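Local coordinates for protein glutathione S-transferase (Sulfitobacter, PDB 4GF0) that binds glutathione and, as a glutathione S-transferase homologue, probably transfers it through its thiol to electrophilic substrates, at residues L4-T9 and P55-E60; F8-I13 and P30-F35. All blocks are in the same frame, centred on the assembly; numbering follows the deposited sequence.

Contact 1 (L4-T9 and P55-E60)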
# COMPACT_ATOMS: atom_id res chain seq x y z
N LEU A 4 -14.85 -12.09 12.62
CA LEU A 4 -13.67 -11.26 12.45
C LEU A 4 -13.65 -10.18 13.52
O LEU A 4 -14.71 -9.67 13.90
CB LEU A 4 -13.75 -10.56 11.09
CG LEU A 4 -13.78 -11.45 9.85
CD1 LEU A 4 -13.93 -10.58 8.60
CD2 LEU A 4 -12.50 -12.26 9.80
N THR A 5 -12.46 -9.81 13.97
CA THR A 5 -12.30 -8.69 14.89
C THR A 5 -11.46 -7.63 14.22
O THR A 5 -10.35 -7.90 13.76
CB THR A 5 -11.61 -9.14 16.18
OG1 THR A 5 -12.33 -10.24 16.75
CG2 THR A 5 -11.56 -8.00 17.19
N LEU A 6 -11.98 -6.41 14.17
CA LEU A 6 -11.27 -5.33 13.51
C LEU A 6 -10.82 -4.32 14.55
O LEU A 6 -11.65 -3.75 15.25
CB LEU A 6 -12.18 -4.62 12.52
CG LEU A 6 -11.55 -3.39 11.85
CD1 LEU A 6 -10.44 -3.82 10.91
CD2 LEU A 6 -12.63 -2.62 11.09
N TYR A 7 -9.51 -4.09 14.62
CA TYR A 7 -8.98 -3.03 15.48
C TYR A 7 -8.98 -1.74 14.67
O TYR A 7 -8.41 -1.69 13.58
CB TYR A 7 -7.57 -3.40 15.93
CG TYR A 7 -7.58 -4.64 16.78
CD1 TYR A 7 -7.54 -5.90 16.21
CD2 TYR A 7 -7.66 -4.55 18.17
CE1 TYR A 7 -7.57 -7.05 17.01
CE2 TYR A 7 -7.68 -5.67 18.96
CZ TYR A 7 -7.64 -6.91 18.38
OH TYR A 7 -7.66 -8.03 19.18
N PHE A 8 -9.62 -0.71 15.20
CA PHE A 8 -9.84 0.51 14.44
C PHE A 8 -9.80 1.72 15.36
O PHE A 8 -9.84 1.59 16.59
CB PHE A 8 -11.22 0.47 13.78
CG PHE A 8 -12.33 0.89 14.69
CD1 PHE A 8 -12.86 -0.00 15.62
CD2 PHE A 8 -12.84 2.19 14.65
CE1 PHE A 8 -13.88 0.39 16.49
CE2 PHE A 8 -13.84 2.58 15.52
CZ PHE A 8 -14.36 1.68 16.44
N THR A 9 -9.75 2.90 14.76
CA THR A 9 -9.82 4.14 15.50
C THR A 9 -10.71 5.06 14.68
O THR A 9 -10.54 5.12 13.46
CB THR A 9 -8.43 4.76 15.65
OG1 THR A 9 -7.58 3.83 16.35
CG2 THR A 9 -8.49 6.08 16.43
N PRO A 55 -5.51 -0.16 10.59
CA PRO A 55 -6.23 -1.35 11.08
C PRO A 55 -5.36 -2.57 11.34
O PRO A 55 -4.27 -2.70 10.79
CB PRO A 55 -7.17 -1.66 9.92
CG PRO A 55 -6.37 -1.24 8.69
CD PRO A 55 -5.70 0.03 9.14
N ALA A 56 -5.89 -3.47 12.16
CA ALA A 56 -5.42 -4.85 12.19
C ALA A 56 -6.67 -5.69 12.22
O ALA A 56 -7.71 -5.27 12.75
CB ALA A 56 -4.55 -5.11 13.42
N LEU A 57 -6.60 -6.89 11.65
CA LEU A 57 -7.76 -7.77 11.60
C LEU A 57 -7.39 -9.11 12.19
O LEU A 57 -6.40 -9.72 11.78
CB LEU A 57 -8.20 -7.95 10.14
CG LEU A 57 -9.53 -8.67 9.91
CD1 LEU A 57 -10.71 -7.77 10.33
CD2 LEU A 57 -9.64 -9.08 8.44
N ARG A 58 -8.18 -9.58 13.15
CA ARG A 58 -7.95 -10.90 13.69
C ARG A 58 -8.91 -11.88 13.03
O ARG A 58 -10.13 -11.69 13.05
CB ARG A 58 -8.17 -10.92 15.21
CG ARG A 58 -7.97 -12.31 15.81
CD ARG A 58 -8.34 -12.36 17.28
NE ARG A 58 -7.58 -11.38 18.05
CZ ARG A 58 -6.32 -11.56 18.44
NH1 ARG A 58 -5.68 -12.68 18.13
NH2 ARG A 58 -5.70 -10.61 19.13
N LEU A 59 -8.35 -12.93 12.45
CA LEU A 59 -9.16 -13.92 11.73
C LEU A 59 -9.74 -14.93 12.70
O LEU A 59 -9.43 -14.92 13.89
CB LEU A 59 -8.32 -14.62 10.67
CG LEU A 59 -7.66 -13.69 9.65
CD1 LEU A 59 -6.99 -14.52 8.56
CD2 LEU A 59 -8.66 -12.69 9.06
N GLU A 60 -10.59 -15.82 12.18
CA GLU A 60 -11.26 -16.82 13.01
C GLU A 60 -10.27 -17.76 13.68
O GLU A 60 -10.57 -18.32 14.74
CB GLU A 60 -12.28 -17.61 12.19
CG GLU A 60 -13.43 -16.76 11.63
CD GLU A 60 -14.18 -17.48 10.52
OE1 GLU A 60 -13.52 -18.21 9.75
OE2 GLU A 60 -15.43 -17.31 10.41
O HOH W 1 -11.88 -12.61 15.56
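The Tyr7 side chain runs along the sheet face, past Ala56, to the guanidinium group of Arg58. With chi1 at -64°, its CG stands beside the backbone N and anti to the carbonyl carbon. Tyr7 CB lies 3.7 Å from Ala56 O. Tyr7 CD1 is closer to Ala56 O, at 3.5 Å, meeting it edge-on in the ring plane. CD1 also packs on the methyl CB of Ala56. At the tip, Tyr7 OH accepts a hydrogen bond of 3.2 Å from Arg58 NH2. The hydroxyl lies nearly in the guanidinium plane, while ring and guanidinium planes are 74° apart. A phenylalanine here would probably keep the packing on Ala56 but leave Arg58 NH2 without this acceptor and its end freer to turn.

The backbones form an antiparallel ladder. Thr5 and Arg58 are a hydrogen-bonded pair, with Arg58 N to Thr5 O at 2.8 Å. Tyr7 N bonds to Ala56 O at 2.9 Å, and the return bond is weak. A water links Thr5 OG1 to Arg58 O. On the other face, Leu6 CD1 meets Leu57 CD1 and Pro55 CB, each at 4.0 Å.

Pro55 follows a cis peptide bond, the cis-proline of the thioredoxin-like GST fold, and touches glutathione. Strands 4-8 and 56-58 are the inner strands, with 28-32 along the other edge of 4-8. The leucine face packs against helices 14-23 and 68-78.

Contact 2 (F8-I13 and P30-F35). With GSH (glutathione), chain D.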
# COMPACT_ATOMS: atom_id res chain seq x y z
N PHE A 8 -9.62 -0.71 15.20
CA PHE A 8 -9.84 0.51 14.44
C PHE A 8 -9.80 1.72 15.36
O PHE A 8 -9.84 1.59 16.59
CB PHE A 8 -11.22 0.47 13.78
CG PHE A 8 -12.33 0.89 14.69
CD1 PHE A 8 -12.86 -0.00 15.62
CD2 PHE A 8 -12.84 2.19 14.65
CE1 PHE A 8 -13.88 0.39 16.49
CE2 PHE A 8 -13.84 2.58 15.52
CZ PHE A 8 -14.36 1.68 16.44
N THR A 9 -9.75 2.90 14.76
CA THR A 9 -9.82 4.14 15.50
C THR A 9 -10.71 5.06 14.68
O THR A 9 -10.54 5.12 13.46
CB THR A 9 -8.43 4.76 15.65
OG1 THR A 9 -7.58 3.83 16.35
CG2 THR A 9 -8.49 6.08 16.43
N PRO A 10 -11.67 5.74 15.33
CA PRO A 10 -12.58 6.58 14.53
C PRO A 10 -11.80 7.60 13.71
O PRO A 10 -10.78 8.11 14.18
CB PRO A 10 -13.42 7.29 15.60
CG PRO A 10 -13.38 6.36 16.79
CD PRO A 10 -11.99 5.77 16.77
N GLY A 11 -12.24 7.85 12.47
CA GLY A 11 -11.64 8.88 11.65
C GLY A 11 -10.35 8.46 10.97
O GLY A 11 -9.73 9.26 10.26
N THR A 12 -9.93 7.21 11.18
CA THR A 12 -8.69 6.73 10.56
C THR A 12 -8.97 5.81 9.38
O THR A 12 -10.12 5.45 9.09
CB THR A 12 -7.78 5.99 11.58
OG1 THR A 12 -8.39 4.77 11.99
CG2 THR A 12 -7.51 6.87 12.80
N ILE A 13 -7.89 5.40 8.71
CA ILE A 13 -8.00 4.58 7.52
C ILE A 13 -8.59 3.19 7.81
O ILE A 13 -9.13 2.54 6.90
CB ILE A 13 -6.63 4.44 6.81
CG1 ILE A 13 -6.81 4.02 5.35
CG2 ILE A 13 -5.70 3.49 7.58
CD1 ILE A 13 -7.67 5.00 4.55
N PRO A 30 -15.90 -4.87 16.20
CA PRO A 30 -14.98 -3.73 16.19
C PRO A 30 -14.35 -3.49 17.57
O PRO A 30 -15.05 -3.53 18.58
CB PRO A 30 -15.89 -2.54 15.84
CG PRO A 30 -17.23 -3.14 15.48
CD PRO A 30 -17.31 -4.46 16.16
N VAL A 31 -13.04 -3.27 17.60
CA VAL A 31 -12.35 -2.92 18.83
C VAL A 31 -11.69 -1.57 18.66
O VAL A 31 -10.82 -1.41 17.80
CB VAL A 31 -11.26 -3.94 19.19
CG1 VAL A 31 -10.48 -3.48 20.43
CG2 VAL A 31 -11.88 -5.30 19.41
N ARG A 32 -12.08 -0.61 19.49
CA ARG A 32 -11.53 0.74 19.37
C ARG A 32 -10.15 0.84 20.01
O ARG A 32 -9.95 0.41 21.15
CB ARG A 32 -12.50 1.77 19.96
CG ARG A 32 -12.00 3.21 19.82
CD ARG A 32 -13.12 4.21 20.07
NE ARG A 32 -13.62 4.16 21.44
CZ ARG A 32 -13.04 4.77 22.47
NH1 ARG A 32 -11.92 5.47 22.29
NH2 ARG A 32 -13.57 4.68 23.69
N VAL A 33 -9.19 1.40 19.27
CA VAL A 33 -7.86 1.66 19.78
C VAL A 33 -7.76 3.15 20.03
O VAL A 33 -7.95 3.94 19.10
CB VAL A 33 -6.78 1.20 18.79
CG1 VAL A 33 -5.40 1.51 19.33
CG2 VAL A 33 -6.93 -0.29 18.50
N ASP A 34 -7.50 3.54 21.27
CA ASP A 34 -7.60 4.94 21.69
C ASP A 34 -6.29 5.73 21.50
O ASP A 34 -5.36 5.58 22.29
CB ASP A 34 -8.05 4.99 23.15
CG ASP A 34 -8.42 6.39 23.61
OD1 ASP A 34 -8.55 7.30 22.76
OD2 ASP A 34 -8.60 6.58 24.83
N PHE A 35 -6.24 6.57 20.47
CA PHE A 35 -5.05 7.39 20.19
C PHE A 35 -4.82 8.45 21.26
O PHE A 35 -3.71 8.96 21.40
CB PHE A 35 -5.19 8.10 18.84
CG PHE A 35 -4.95 7.23 17.64
CD1 PHE A 35 -4.90 5.84 17.75
CD2 PHE A 35 -4.77 7.80 16.39
CE1 PHE A 35 -4.67 5.05 16.63
CE2 PHE A 35 -4.55 7.01 15.27
CZ PHE A 35 -4.50 5.63 15.39
N1 GSH D . 0.10 1.59 5.63
CA1 GSH D . -0.83 1.46 6.72
C1 GSH D . -2.15 0.97 6.22
O11 GSH D . -2.85 0.19 6.92
O12 GSH D . -2.58 1.35 5.10
CB1 GSH D . -1.05 2.80 7.38
CG1 GSH D . -1.62 2.53 8.77
CD1 GSH D . -1.61 3.84 9.58
OE1 GSH D . -0.64 4.59 9.56
N2 GSH D . -2.79 4.18 10.38
CA2 GSH D . -2.79 5.40 11.15
C2 GSH D . -2.25 5.07 12.51
O2 GSH D . -2.40 3.95 13.00
CB2 GSH D . -4.18 5.94 11.29
SG2 GSH D . -4.78 6.49 9.70
N3 GSH D . -1.51 6.06 13.28
CA3 GSH D . -1.01 5.69 14.60
C3 GSH D . 0.36 6.27 14.86
O31 GSH D . 1.07 6.68 13.89
O32 GSH D . 0.81 6.33 16.04
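Phe8 and Val33 open the backbone hydrogen bonding between the end of strand 4-8 and the end of strand 28-32. Val33 N gives a bond of 2.8 Å to Phe8 O, and Phe8 N gives one of 2.9 Å to Val31 O. These bonds flank Arg32 and make a parallel bridge between it and Phe8.

Side-chain hydroxyls continue the polar contacts. Thr9 OG1 donates to Val33 O at 2.8 Å, tying the loop to the chain past the strand. Thr12 OG1 donates to Thr9 O at 2.6 Å. The same oxygen takes Thr12 N, which closes a type II turn with Gly11 at positive phi.

Apolar packing follows. Phe8 CE1 touches Pro30 CB at 3.6 Å, and the ring reaches CB of Arg32. Pro10 CD lies on Arg32 CD, the side chains crossing at about a right angle.

One CH-pi contact stands at the pocket. The chi1 of Thr9, -60°, sets OG1 beside the backbone N and sends CG2 anti to that N, over the Phe35 ring. Thr9 CG2 sits 3.8 Å from the centroid of the Phe35 ring, 8° off the normal.

Glutathione meets Thr12, Ile13 and Phe35. Ile13 N is 3.4 Å from glutathione SG2, and Phe35 CZ is 3.6 Å from glutathione CA3. Thr9 thus serves as second shell: its hydroxyl fastens the loop while its methyl backs the ring against the glycine end of the ligand.

In the fold
Both contacts belong to the thioredoxin-like N-terminal domain and start from strand 4-8; Phe8 and Thr9 lie in both segment pairs but do their touching in contact 2. Contact 1 joins that strand to its antiparallel neighbour 56-58 and is almost wholly buried. Contact 2 joins its end to the parallel neighbour 28-32 and is partly exposed. The first is a regular ladder with leucines on one face and a tyrosine-arginine bond on the other. The second gives way to loop, where threonine hydroxyls and an aromatic ring add to two backbone bonds. Val31 packs on Thr5 and Tyr7, and Pro55 on Ile13. Pro55 from contact 1 and Thr12, Ile13 and Phe35 from contact 2 all line the glutathione pocket.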